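Local coordinates for WbbM protein (Klebsiella pneumoniae, PDB 6U4B), which acts as a bifunctional O-antigen polymerase, probably transferring sugars through two glycosyltransferase domains in a magnesium-binding trimer, at residues Tyr197-Lys202 and Leu269-Glu274; Val435-Val440 and Pro539-Ala544; Ser57-Gly62 and Leu345-Leu350; Ala163-Asn168 and Tyr172-Tyr177. All blocks are in the same frame, centred on the assembly; numbering follows the deposited sequence.

Interaction 1: Tyr197-Lys202 and Leu269-Glu274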
loop_
_atom_site.group_PDB
_atom_site.type_symbol
_atom_site.label_atom_id
_atom_site.label_comp_id
_atom_site.label_asym_id
_atom_site.label_seq_id
_atom_site.Cartn_x
_atom_site.Cartn_y
_atom_site.Cartn_z
ATOM N N TYR A 197 -43.363 36.102 31.173
ATOM C CA TYR A 197 -44.124 34.996 30.610
ATOM C C TYR A 197 -44.828 34.150 31.661
ATOM O O TYR A 197 -45.505 33.184 31.296
ATOM C CB TYR A 197 -43.207 34.091 29.777
ATOM C CG TYR A 197 -42.940 34.590 28.378
ATOM C CD1 TYR A 197 -42.088 35.664 28.154
ATOM C CD2 TYR A 197 -43.530 33.977 27.278
ATOM C CE1 TYR A 197 -41.834 36.120 26.874
ATOM C CE2 TYR A 197 -43.280 34.425 25.993
ATOM C CZ TYR A 197 -42.434 35.498 25.798
ATOM O OH TYR A 197 -42.183 35.951 24.525
ATOM N N SER A 198 -44.690 34.485 32.947
ATOM C CA SER A 198 -45.201 33.613 34.001
ATOM C C SER A 198 -46.705 33.391 33.870
ATOM O O SER A 198 -47.190 32.270 34.064
ATOM C CB SER A 198 -44.863 34.193 35.373
ATOM O OG SER A 198 -45.524 35.428 35.583
ATOM N N THR A 199 -47.459 34.443 33.538
ATOM C CA THR A 199 -48.905 34.296 33.390
ATOM C C THR A 199 -49.255 33.491 32.143
ATOM O O THR A 199 -50.213 32.707 32.151
ATOM C CB THR A 199 -49.576 35.671 33.351
ATOM O OG1 THR A 199 -49.288 36.378 34.564
ATOM C CG2 THR A 199 -51.091 35.531 33.208
ATOM N N ALA A 200 -48.488 33.664 31.064
ATOM C CA ALA A 200 -48.720 32.870 29.862
ATOM C C ALA A 200 -48.410 31.397 30.105
ATOM O O ALA A 200 -49.077 30.514 29.553
ATOM C CB ALA A 200 -47.883 33.410 28.704
ATOM N N ILE A 201 -47.398 31.116 30.930
ATOM C CA ILE A 201 -47.087 29.733 31.287
ATOM C C ILE A 201 -48.242 29.114 32.063
ATOM O O ILE A 201 -48.656 27.978 31.798
ATOM C CB ILE A 201 -45.776 29.666 32.090
ATOM C CG1 ILE A 201 -44.599 30.145 31.238
ATOM C CG2 ILE A 201 -45.534 28.254 32.603
ATOM C CD1 ILE A 201 -43.327 30.366 32.033
ATOM N N LYS A 202 -48.777 29.856 33.040
ATOM C CA LYS A 202 -49.896 29.353 33.830
ATOM C C LYS A 202 -51.130 29.129 32.967
ATOM O O LYS A 202 -51.847 28.137 33.142
ATOM C CB LYS A 202 -50.231 30.325 34.962
ATOM C CG LYS A 202 -49.166 30.475 36.027
ATOM C CD LYS A 202 -49.707 31.309 37.179
ATOM C CE LYS A 202 -48.652 31.547 38.239
ATOM N NZ LYS A 202 -47.543 32.401 37.736
ATOM N N LEU A 269 -48.250 36.564 23.234
ATOM C CA LEU A 269 -48.495 37.579 22.213
ATOM C C LEU A 269 -49.954 38.017 22.205
ATOM O O LEU A 269 -50.251 39.200 21.996
ATOM C CB LEU A 269 -48.085 37.050 20.839
ATOM C CG LEU A 269 -46.736 37.508 20.283
ATOM C CD1 LEU A 269 -45.637 37.373 21.327
ATOM C CD2 LEU A 269 -46.388 36.717 19.030
ATOM N N GLN A 270 -50.877 37.080 22.436
ATOM C CA GLN A 270 -52.292 37.432 22.488
ATOM C C GLN A 270 -52.630 38.235 23.737
ATOM O O GLN A 270 -53.520 39.092 23.702
ATOM C CB GLN A 270 -53.146 36.166 22.417
ATOM C CG GLN A 270 -52.958 35.382 21.128
ATOM C CD GLN A 270 -53.510 33.972 21.206
ATOM O OE1 GLN A 270 -53.271 33.251 22.176
ATOM N NE2 GLN A 270 -54.255 33.572 20.182
ATOM N N GLN A 271 -51.931 37.979 24.846
ATOM C CA GLN A 271 -52.199 38.722 26.072
ATOM C C GLN A 271 -51.639 40.137 26.011
ATOM O O GLN A 271 -52.194 41.047 26.638
ATOM C CB GLN A 271 -51.624 37.976 27.277
ATOM C CG GLN A 271 -52.364 36.697 27.623
ATOM C CD GLN A 271 -51.647 35.870 28.672
ATOM O OE1 GLN A 271 -50.463 36.079 28.946
ATOM N NE2 GLN A 271 -52.363 34.921 29.266
ATOM N N ASP A 272 -50.553 40.346 25.263
ATOM C CA ASP A 272 -49.961 41.679 25.192
ATOM C C ASP A 272 -50.821 42.630 24.368
ATOM O O ASP A 272 -51.017 43.788 24.755
ATOM C CB ASP A 272 -48.548 41.599 24.620
ATOM C CG ASP A 272 -47.538 41.096 25.632
ATOM O OD1 ASP A 272 -47.771 41.276 26.849
ATOM O OD2 ASP A 272 -46.506 40.527 25.216
ATOM N N GLY A 273 -51.340 42.167 23.235
ATOM C CA GLY A 273 -52.161 43.012 22.394
ATOM C C GLY A 273 -52.806 42.263 21.248
ATOM O O GLY A 273 -53.342 41.168 21.434
ATOM N N GLU A 274 -52.758 42.846 20.055
ATOM C CA GLU A 274 -53.354 42.218 18.888
ATOM C C GLU A 274 -52.572 40.974 18.478
ATOM O O GLU A 274 -51.365 40.865 18.707
ATOM C CB GLU A 274 -53.402 43.205 17.718
ATOM C CG GLU A 274 -52.051 43.831 17.366
ATOM C CD GLU A 274 -51.169 42.933 16.507
ATOM O OE1 GLU A 274 -51.707 42.016 15.848
ATOM O OE2 GLU A 274 -49.937 43.143 16.495
#

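Interaction 2: Val435-Val440 and Pro539-Ala544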
loop_
_atom_site.group_PDB
_atom_site.type_symbol
_atom_site.label_atom_id
_atom_site.label_comp_id
_atom_site.label_asym_id
_atom_site.label_seq_id
_atom_site.Cartn_x
_atom_site.Cartn_y
_atom_site.Cartn_z
ATOM N N VAL A 435 -22.369 -13.736 -25.416
ATOM C CA VAL A 435 -22.961 -14.903 -24.767
ATOM C C VAL A 435 -24.341 -15.181 -25.345
ATOM O O VAL A 435 -24.681 -16.332 -25.651
ATOM C CB VAL A 435 -23.014 -14.713 -23.240
ATOM C CG1 VAL A 435 -23.761 -15.869 -22.595
ATOM C CG2 VAL A 435 -21.611 -14.608 -22.670
ATOM N N MET A 436 -25.158 -14.137 -25.509
ATOM C CA MET A 436 -26.429 -14.308 -26.204
ATOM C C MET A 436 -26.209 -14.735 -27.649
ATOM O O MET A 436 -27.001 -15.512 -28.194
ATOM C CB MET A 436 -27.245 -13.017 -26.143
ATOM C CG MET A 436 -28.578 -13.081 -26.887
ATOM S SD MET A 436 -29.717 -14.306 -26.213
ATOM C CE MET A 436 -30.164 -13.537 -24.656
ATOM N N GLU A 437 -25.138 -14.247 -28.280
ATOM C CA GLU A 437 -24.788 -14.717 -29.616
ATOM C C GLU A 437 -24.588 -16.227 -29.625
ATOM O O GLU A 437 -24.997 -16.911 -30.570
ATOM C CB GLU A 437 -23.532 -14.000 -30.112
ATOM C CG GLU A 437 -23.167 -14.298 -31.562
ATOM C CD GLU A 437 -21.888 -13.606 -31.990
ATOM O OE1 GLU A 437 -21.056 -14.248 -32.669
ATOM O OE2 GLU A 437 -21.707 -12.420 -31.639
ATOM N N GLY A 438 -23.973 -16.766 -28.569
ATOM C CA GLY A 438 -23.829 -18.209 -28.470
ATOM C C GLY A 438 -25.140 -18.911 -28.172
ATOM O O GLY A 438 -25.403 -19.996 -28.695
ATOM N N PHE A 439 -25.978 -18.305 -27.324
ATOM C CA PHE A 439 -27.280 -18.894 -27.028
ATOM C C PHE A 439 -28.120 -19.035 -28.290
ATOM O O PHE A 439 -28.799 -20.051 -28.485
ATOM C CB PHE A 439 -28.020 -18.051 -25.988
ATOM C CG PHE A 439 -27.448 -18.150 -24.601
ATOM C CD1 PHE A 439 -26.571 -19.168 -24.266
ATOM C CD2 PHE A 439 -27.797 -17.226 -23.629
ATOM C CE1 PHE A 439 -26.047 -19.259 -22.989
ATOM C CE2 PHE A 439 -27.276 -17.312 -22.351
ATOM C CZ PHE A 439 -26.400 -18.330 -22.032
ATOM N N VAL A 440 -28.089 -18.026 -29.162
ATOM C CA VAL A 440 -28.853 -18.098 -30.404
ATOM C C VAL A 440 -28.261 -19.152 -31.330
ATOM O O VAL A 440 -28.984 -19.969 -31.912
ATOM C CB VAL A 440 -28.908 -16.719 -31.083
ATOM C CG1 VAL A 440 -29.591 -16.826 -32.442
ATOM C CG2 VAL A 440 -29.631 -15.721 -30.198
ATOM N N PRO A 539 -14.779 -20.477 -27.825
ATOM C CA PRO A 539 -14.151 -20.982 -29.060
ATOM C C PRO A 539 -15.126 -21.609 -30.047
ATOM O O PRO A 539 -14.740 -21.837 -31.200
ATOM C CB PRO A 539 -13.144 -22.019 -28.547
ATOM C CG PRO A 539 -12.838 -21.584 -27.163
ATOM C CD PRO A 539 -14.130 -21.050 -26.629
ATOM N N ASN A 540 -16.360 -21.898 -29.642
ATOM C CA ASN A 540 -17.344 -22.500 -30.534
ATOM C C ASN A 540 -18.255 -21.474 -31.196
ATOM O O ASN A 540 -19.146 -21.859 -31.960
ATOM C CB ASN A 540 -18.188 -23.524 -29.772
ATOM C CG ASN A 540 -17.360 -24.658 -29.208
ATOM O OD1 ASN A 540 -16.351 -25.054 -29.791
ATOM N ND2 ASN A 540 -17.782 -25.187 -28.065
ATOM N N LEU A 541 -18.058 -20.187 -30.920
ATOM C CA LEU A 541 -18.798 -19.131 -31.588
ATOM C C LEU A 541 -18.330 -18.998 -33.036
ATOM O O LEU A 541 -17.460 -19.735 -33.511
ATOM C CB LEU A 541 -18.613 -17.811 -30.844
ATOM C CG LEU A 541 -19.319 -17.634 -29.501
ATOM C CD1 LEU A 541 -18.584 -16.619 -28.645
ATOM C CD2 LEU A 541 -20.746 -17.185 -29.731
ATOM N N LYS A 542 -18.922 -18.042 -33.750
ATOM C CA LYS A 542 -18.398 -17.647 -35.050
ATOM C C LYS A 542 -16.922 -17.286 -34.914
ATOM O O LYS A 542 -16.519 -16.628 -33.952
ATOM C CB LYS A 542 -19.194 -16.459 -35.598
ATOM C CG LYS A 542 -18.894 -16.086 -37.045
ATOM C CD LYS A 542 -19.234 -14.624 -37.319
ATOM C CE LYS A 542 -20.690 -14.301 -37.002
ATOM N NZ LYS A 542 -21.621 -14.749 -38.076
ATOM N N PHE A 543 -16.112 -17.741 -35.877
ATOM C CA PHE A 543 -14.664 -17.574 -35.768
ATOM C C PHE A 543 -14.281 -16.109 -35.628
ATOM O O PHE A 543 -13.408 -15.764 -34.822
ATOM C CB PHE A 543 -13.969 -18.189 -36.983
ATOM C CG PHE A 543 -12.471 -18.237 -36.869
ATOM C CD1 PHE A 543 -11.839 -19.375 -36.402
ATOM C CD2 PHE A 543 -11.692 -17.149 -37.231
ATOM C CE1 PHE A 543 -10.462 -19.427 -36.299
ATOM C CE2 PHE A 543 -10.314 -17.200 -37.130
ATOM C CZ PHE A 543 -9.700 -18.340 -36.662
ATOM N N ALA A 544 -14.917 -15.232 -36.405
ATOM C CA ALA A 544 -14.605 -13.810 -36.321
ATOM C C ALA A 544 -14.906 -13.259 -34.932
ATOM O O ALA A 544 -14.155 -12.425 -34.412
ATOM C CB ALA A 544 -15.385 -13.039 -37.383
HETATM O O HOH W 1 -21.210 -16.719 -33.044
#

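Interaction 3: Ser57-Gly62 and Leu345-Leu350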
loop_
_atom_site.group_PDB
_atom_site.type_symbol
_atom_site.label_atom_id
_atom_site.label_comp_id
_atom_site.label_asym_id
_atom_site.label_seq_id
_atom_site.Cartn_x
_atom_site.Cartn_y
_atom_site.Cartn_z
ATOM N N SER A 57 -27.028 11.274 7.837
ATOM C CA SER A 57 -27.358 10.397 6.726
ATOM C C SER A 57 -26.221 10.366 5.714
ATOM O O SER A 57 -25.539 11.370 5.486
ATOM C CB SER A 57 -28.650 10.851 6.037
ATOM O OG SER A 57 -28.823 10.204 4.786
ATOM N N CYS A 58 -26.022 9.197 5.109
ATOM C CA CYS A 58 -25.090 9.040 4.000
ATOM C C CYS A 58 -25.763 9.170 2.640
ATOM O O CYS A 58 -25.083 9.040 1.615
ATOM C CB CYS A 58 -24.386 7.681 4.080
ATOM S SG CYS A 58 -23.319 7.457 5.514
ATOM N N ASN A 59 -27.068 9.422 2.602
ATOM C CA ASN A 59 -27.834 9.360 1.370
ATOM C C ASN A 59 -28.296 10.740 0.927
ATOM O O ASN A 59 -28.334 11.699 1.703
ATOM C CB ASN A 59 -29.055 8.447 1.529
ATOM C CG ASN A 59 -28.686 6.982 1.544
ATOM O OD1 ASN A 59 -27.724 6.579 2.199
ATOM N ND2 ASN A 59 -29.443 6.174 0.809
ATOM N N GLU A 60 -28.636 10.821 -0.354
ATOM C CA GLU A 60 -29.335 11.951 -0.941
ATOM C C GLU A 60 -30.775 11.537 -1.215
ATOM O O GLU A 60 -31.053 10.376 -1.530
ATOM C CB GLU A 60 -28.672 12.403 -2.248
ATOM C CG GLU A 60 -27.178 12.672 -2.148
ATOM C CD GLU A 60 -26.866 14.010 -1.511
ATOM O OE1 GLU A 60 -25.833 14.114 -0.823
ATOM O OE2 GLU A 60 -27.659 14.957 -1.695
ATOM N N ILE A 61 -31.699 12.486 -1.087
ATOM C CA ILE A 61 -33.106 12.228 -1.368
ATOM C C ILE A 61 -33.674 13.171 -2.415
ATOM O O ILE A 61 -34.857 13.051 -2.758
ATOM C CB ILE A 61 -33.963 12.268 -0.084
ATOM C CG1 ILE A 61 -34.027 13.686 0.485
ATOM C CG2 ILE A 61 -33.403 11.306 0.957
ATOM C CD1 ILE A 61 -34.781 13.762 1.794
ATOM N N GLY A 62 -32.875 14.099 -2.937
ATOM C CA GLY A 62 -33.319 14.981 -3.995
ATOM C C GLY A 62 -33.606 16.408 -3.591
ATOM O O GLY A 62 -34.259 17.124 -4.355
ATOM N N LEU A 345 -21.460 1.364 7.827
ATOM C CA LEU A 345 -20.013 1.180 7.774
ATOM C C LEU A 345 -19.518 1.112 6.333
ATOM O O LEU A 345 -18.543 1.778 5.969
ATOM C CB LEU A 345 -19.622 -0.083 8.544
ATOM C CG LEU A 345 -18.130 -0.430 8.596
ATOM C CD1 LEU A 345 -17.321 0.726 9.169
ATOM C CD2 LEU A 345 -17.908 -1.694 9.414
ATOM N N ASN A 346 -20.185 0.317 5.493
ATOM C CA ASN A 346 -19.732 0.176 4.111
ATOM C C ASN A 346 -19.916 1.468 3.327
ATOM O O ASN A 346 -19.052 1.835 2.524
ATOM C CB ASN A 346 -20.458 -0.981 3.427
ATOM C CG ASN A 346 -19.785 -2.314 3.676
ATOM O OD1 ASN A 346 -18.560 -2.392 3.784
ATOM N ND2 ASN A 346 -20.582 -3.374 3.777
ATOM N N LYS A 347 -21.027 2.177 3.549
ATOM C CA LYS A 347 -21.220 3.462 2.883
ATOM C C LYS A 347 -20.132 4.452 3.278
ATOM O O LYS A 347 -19.637 5.213 2.437
ATOM C CB LYS A 347 -22.607 4.029 3.200
ATOM C CG LYS A 347 -23.739 3.315 2.475
ATOM C CD LYS A 347 -25.039 4.122 2.479
ATOM C CE LYS A 347 -25.808 3.965 3.780
ATOM N NZ LYS A 347 -27.225 4.418 3.635
ATOM N N THR A 348 -19.734 4.444 4.553
ATOM C CA THR A 348 -18.651 5.314 5.000
ATOM C C THR A 348 -17.332 4.934 4.337
ATOM O O THR A 348 -16.600 5.799 3.842
ATOM C CB THR A 348 -18.524 5.249 6.522
ATOM O OG1 THR A 348 -19.702 5.802 7.127
ATOM C CG2 THR A 348 -17.304 6.019 6.985
ATOM N N ARG A 349 -17.018 3.636 4.315
ATOM C CA ARG A 349 -15.789 3.172 3.675
ATOM C C ARG A 349 -15.757 3.540 2.198
ATOM O O ARG A 349 -14.700 3.900 1.664
ATOM C CB ARG A 349 -15.656 1.659 3.843
ATOM C CG ARG A 349 -15.505 1.199 5.277
ATOM C CD ARG A 349 -15.578 -0.314 5.378
ATOM N NE ARG A 349 -15.042 -0.807 6.642
ATOM C CZ ARG A 349 -14.946 -2.094 6.959
ATOM N NH1 ARG A 349 -15.356 -3.019 6.103
ATOM N NH2 ARG A 349 -14.440 -2.457 8.130
ATOM N N LEU A 350 -16.903 3.454 1.522
ATOM C CA LEU A 350 -16.945 3.749 0.092
ATOM C C LEU A 350 -16.672 5.224 -0.182
ATOM O O LEU A 350 -15.925 5.560 -1.108
ATOM C CB LEU A 350 -18.297 3.331 -0.488
ATOM C CG LEU A 350 -18.469 1.816 -0.614
ATOM C CD1 LEU A 350 -19.930 1.434 -0.703
ATOM C CD2 LEU A 350 -17.705 1.311 -1.828
HETATM O O HOH W 2 -27.273 6.632 5.823
#

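Interaction 4: Ala163-Asn168 and Tyr172-Tyr177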
loop_
_atom_site.group_PDB
_atom_site.type_symbol
_atom_site.label_atom_id
_atom_site.label_comp_id
_atom_site.label_asym_id
_atom_site.label_seq_id
_atom_site.Cartn_x
_atom_site.Cartn_y
_atom_site.Cartn_z
ATOM N N ALA A 163 -58.258 12.820 25.485
ATOM C CA ALA A 163 -57.224 11.821 25.712
ATOM C C ALA A 163 -57.100 11.419 27.175
ATOM O O ALA A 163 -56.254 10.578 27.498
ATOM C CB ALA A 163 -55.876 12.335 25.201
ATOM N N GLY A 164 -57.911 11.994 28.062
ATOM C CA GLY A 164 -57.903 11.647 29.468
ATOM C C GLY A 164 -57.102 12.569 30.360
ATOM O O GLY A 164 -57.022 12.313 31.567
ATOM N N SER A 165 -56.514 13.627 29.812
ATOM C CA SER A 165 -55.684 14.540 30.581
ATOM C C SER A 165 -56.527 15.653 31.190
ATOM O O SER A 165 -57.547 16.066 30.632
ATOM C CB SER A 165 -54.589 15.144 29.702
ATOM O OG SER A 165 -53.756 14.132 29.163
ATOM N N LYS A 166 -56.081 16.142 32.350
ATOM C CA LYS A 166 -56.784 17.235 33.013
ATOM C C LYS A 166 -56.495 18.575 32.345
ATOM O O LYS A 166 -57.398 19.409 32.201
ATOM C CB LYS A 166 -56.402 17.285 34.494
ATOM C CG LYS A 166 -56.990 18.469 35.248
ATOM C CD LYS A 166 -56.700 18.387 36.739
ATOM C CE LYS A 166 -57.282 19.584 37.477
ATOM N NZ LYS A 166 -57.109 19.478 38.951
ATOM N N ASN A 167 -55.251 18.793 31.931
ATOM C CA ASN A 167 -54.844 20.042 31.295
ATOM C C ASN A 167 -53.551 19.771 30.525
ATOM O O ASN A 167 -53.085 18.634 30.452
ATOM C CB ASN A 167 -54.702 21.157 32.337
ATOM C CG ASN A 167 -53.848 20.748 33.526
ATOM O OD1 ASN A 167 -52.825 20.081 33.375
ATOM N ND2 ASN A 167 -54.268 21.153 34.718
ATOM N N ASN A 168 -52.974 20.827 29.942
ATOM C CA ASN A 168 -51.807 20.639 29.081
ATOM C C ASN A 168 -50.592 20.186 29.879
ATOM O O ASN A 168 -49.781 19.392 29.386
ATOM C CB ASN A 168 -51.503 21.928 28.319
ATOM C CG ASN A 168 -52.528 22.222 27.241
ATOM O OD1 ASN A 168 -52.797 21.386 26.375
ATOM N ND2 ASN A 168 -53.116 23.412 27.295
ATOM N N TYR A 172 -48.528 16.365 29.458
ATOM C CA TYR A 172 -47.115 16.027 29.336
ATOM C C TYR A 172 -46.733 14.937 30.327
ATOM O O TYR A 172 -46.006 13.999 29.979
ATOM C CB TYR A 172 -46.246 17.270 29.545
ATOM C CG TYR A 172 -44.819 17.105 29.051
ATOM C CD1 TYR A 172 -43.889 16.363 29.772
ATOM C CD2 TYR A 172 -44.405 17.694 27.864
ATOM C CE1 TYR A 172 -42.589 16.208 29.319
ATOM C CE2 TYR A 172 -43.109 17.547 27.403
ATOM C CZ TYR A 172 -42.205 16.804 28.135
ATOM O OH TYR A 172 -40.917 16.656 27.677
ATOM N N GLU A 173 -47.224 15.036 31.564
ATOM C CA GLU A 173 -46.828 14.086 32.597
ATOM C C GLU A 173 -47.332 12.681 32.291
ATOM O O GLU A 173 -46.631 11.695 32.551
ATOM C CB GLU A 173 -47.335 14.552 33.959
ATOM C CG GLU A 173 -47.014 13.592 35.086
ATOM C CD GLU A 173 -47.112 14.239 36.449
ATOM O OE1 GLU A 173 -47.265 15.477 36.509
ATOM O OE2 GLU A 173 -47.033 13.509 37.458
ATOM N N ARG A 174 -48.536 12.565 31.738
ATOM C CA ARG A 174 -49.097 11.260 31.412
ATOM C C ARG A 174 -48.588 10.705 30.088
ATOM O O ARG A 174 -48.964 9.585 29.723
ATOM C CB ARG A 174 -50.625 11.344 31.388
ATOM C CG ARG A 174 -51.234 11.683 32.735
ATOM C CD ARG A 174 -52.673 12.163 32.605
ATOM N NE ARG A 174 -53.568 11.135 32.080
ATOM C CZ ARG A 174 -53.968 11.070 30.814
ATOM N NH1 ARG A 174 -54.784 10.100 30.424
ATOM N NH2 ARG A 174 -53.554 11.974 29.937
ATOM N N GLY A 175 -47.746 11.447 29.373
ATOM C CA GLY A 175 -47.260 10.968 28.090
ATOM C C GLY A 175 -46.475 9.676 28.237
ATOM O O GLY A 175 -45.684 9.507 29.168
ATOM N N GLU A 176 -46.705 8.753 27.299
ATOM C CA GLU A 176 -46.062 7.444 27.365
ATOM C C GLU A 176 -44.545 7.563 27.304
ATOM O O GLU A 176 -43.831 6.879 28.047
ATOM C CB GLU A 176 -46.573 6.554 26.232
ATOM C CG GLU A 176 -45.949 5.169 26.200
ATOM C CD GLU A 176 -46.458 4.330 25.045
ATOM O OE1 GLU A 176 -46.964 4.911 24.062
ATOM O OE2 GLU A 176 -46.355 3.087 25.122
ATOM N N TYR A 177 -44.032 8.426 26.428
ATOM C CA TYR A 177 -42.597 8.615 26.268
ATOM C C TYR A 177 -42.134 9.974 26.778
ATOM O O TYR A 177 -41.111 10.490 26.320
ATOM C CB TYR A 177 -42.201 8.434 24.802
ATOM C CG TYR A 177 -42.587 7.087 24.234
ATOM C CD1 TYR A 177 -43.504 6.986 23.195
ATOM C CD2 TYR A 177 -42.044 5.915 24.746
ATOM C CE1 TYR A 177 -43.861 5.756 22.674
ATOM C CE2 TYR A 177 -42.396 4.680 24.232
ATOM C CZ TYR A 177 -43.306 4.606 23.196
ATOM O OH TYR A 177 -43.659 3.380 22.682
#

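Interaction 1: Tyr197-Lys202 and Leu269-Glu274
Gln271, reaching from the end of one helix, lays its amide against Ala200 and Thr199 on the first turn of another. Two residues earlier, Leu269 turns its branched end toward Tyr197 without quite touching it: its CD1 stays 4.9 Å from the phenolic OH of Tyr197. That tyrosine ring is occupied by other neighbours, stacking on Trp229 and taking a cation-pi contact from Lys268. Gln271 makes the actual contacts. Its CG stands beside the backbone N (chi1 -70°) and the chain runs straight on (chi2 171°), which carries the amide across the gap between two backbones whose nearest CA atoms, those of Ala200 and Gln271, are 7.8 Å apart. OE1 of Gln271 comes to rest 3.7 Å from CB of Ala200, and its NE2 lies 4.2 Å from CG2 of Thr199, the Thr199 and Gln271 side chains crossing obliquely. This is helix-helix packing within the DUF4422 region, where the start of helix 198-206 lies beside the C-terminal end of helix 253-272. Ala200 suits its place because a lone methyl lets the glutamine amide come close, and Thr199 offers a methyl rather than its hydroxyl. The amide nitrogen also makes a weak hydrogen bond to Thr203 OG1, whose hydroxyl is bonded to the Thr199 carbonyl one turn back. Asp272 follows, directing its carboxylate back along its own helix to a salt bridge with Lys268. At Gly273 the chain leaves the helix with a nearly extended phi of -172°, and its N keeps only a weak, 3.4 Å bond to Leu269 O.

Interaction 2: Val435-Val440 and Pro539-Ala544
Leu541 and Glu437 meet at a slant, with the leucine pushing one branch onto the helix backbone while the glutamate passes beside it. CD2 of Leu541 presses on the surface left bare by Gly438, 3.5 Å from the Gly438 N. Since glycine carries no side chain, the helix backbone itself receives the methyl, and the two CA atoms, of Gly438 and Leu541, come within 6.0 Å. Glu437 has CG anti to its own N (chi1 -173°) and continues extended, so that its carboxylate stretches past Leu541, OE1 standing 4.2 Å from that CD2, toward the next residue. Against Lys542 it arrives at about a right angle, OE1 meeting the CB of Lys542 at 4.1 Å. The lysine chain bends twice near its end, and its NZ remains 5.5 Å from Glu437 OE1, too far for a direct ion pair. A water links the carboxylate to the lysine's backbone: it donates to Glu437 OE1 in a short 2.5 Å bond and accepts the backbone N-H of Lys542 at 2.7 Å. OE1 is also bonded to Thr545 OG1, while OE2 forms a salt bridge with Lys432. Lys542 holds the N-cap position, so the carboxylate sits by the start of a helix, where the local field would probably favour its charged form. In the glycosyltransferase family 8 region, helix 434-441 follows strand 428-432 and turns Met436 and Val440 onto Leu459 of helix 455-461. Helix 543-554 starts on the other side of the contact, where Asn540 and Phe543 pack on Asn244 and Met243 of the second subunit.

Interaction 3: Ser57-Gly62 and Leu345-Leu350
An interdomain seam is bridged where the loop after strand 47-51, in the DUF4422 region, meets helix 344-352 of the glycosyltransferase family 8 region, chiefly through Lys347 with Cys58 and Asn59. Lys347 bends at chi3 (-81°), which brings its ammonium round to Asn59 while the aliphatic part lies along Cys58. NZ of Lys347 donates to OD1 of Asn59 at 2.6 Å, arriving with a C=O...N angle of 135° and tilted 26° out of the carbonyl plane. The methylenes are used as well: CD of Lys347 rests 4.0 Å from CB of Cys58. The Cys58 sulfur looks toward Thr348, whose hydroxyl is bonded to the Tyr344 carbonyl within the helix. A water accepts from both Cys58 N, at 2.9 Å, and Lys347 NZ, at 3.1 Å, giving the ammonium a second grip on the loop. The loop is shaped by an ST turn in which Ser57 OG accepts the N-H of Asn59 at 2.9 Å. Asn59 is well chosen, since its amide can accept from the lysine while ND2 donates to Glu339 OE1, an acid that also forms a long, weak ion pair with Lys347. The ammonium is thus met by a neutral carbonyl, a water and, at longer range, a carboxylate, which implies a polar, partly hydrated joint and is consistent with a lysine that stays protonated.

Interaction 4: Ala163-Asn168 and Tyr172-Tyr177
The loop 163-168 runs into helix 168-173, whose Asn168 O accepts the N-H of Tyr172 at 3.3 Å, and just past the helix the chain comes back alongside the loop, with CA of Arg174 7.4 Å from CA of Ser165. Arg174 closes the gap. A bend at chi3 (64°) swings its guanidinium over the loop, where the carbonyl oxygen of Gly164 stands 3.3 Å above the centre of the guanidinium plane; this is an electrostatic approach to the face and no hydrogen bond. At the edge of the same group, NH1 of Arg174 makes a weak hydrogen bond to Ala163 O, also 3.3 Å long. The guanidinium is modelled too close to Ser165, so its exact placement is doubtful. Gly164 suits the spot twice over: its positive phi (98°) is easy for glycine, and its bare CA lets the flat cation lie close. Ser165 commits its hydroxyl to His171 ND1 in the helix. Asn167, at the N-cap, offers OD1 to the N-H of Asp170, and Asp170 OD2 accepts from Lys166 N, one residue before the cap. Asn168, a buried residue, has both ends of its amide bonded: OD1 to Tyr212 OH, and ND2 to the carbonyls of Phe204 and Asp209. This short helix is therefore tied by Asn168 to the last turns of helix 198-206, to strand 209-210 and to Tyr212 just beyond it. Tyr172 packs on Val253, Ile257 and Arg260 of helix 253-272 and on Ile180 of helix 180-193, where its ring also meets that of Tyr183.

Interactions 1 and 4 are neighbours in the DUF4422 region, their centres 23 Å apart and nearest atoms about 8 Å. They share surroundings, since helices 198-206 and 253-272, which meet in interaction 1, also receive Asn168 and Tyr172 of interaction 4. Interaction 2 lies on the opposite side of the chain's centre, its own centre 84 Å from that of interaction 1, against another subunit. Between them sits interaction 3, its centre about 10 Å from that of the chain; its two segments span 282 intervening residues that include all of interactions 1 and 4. None of the four touches the magnesium site of Asp406, Asp408 and His560, which belongs to the family 8 region.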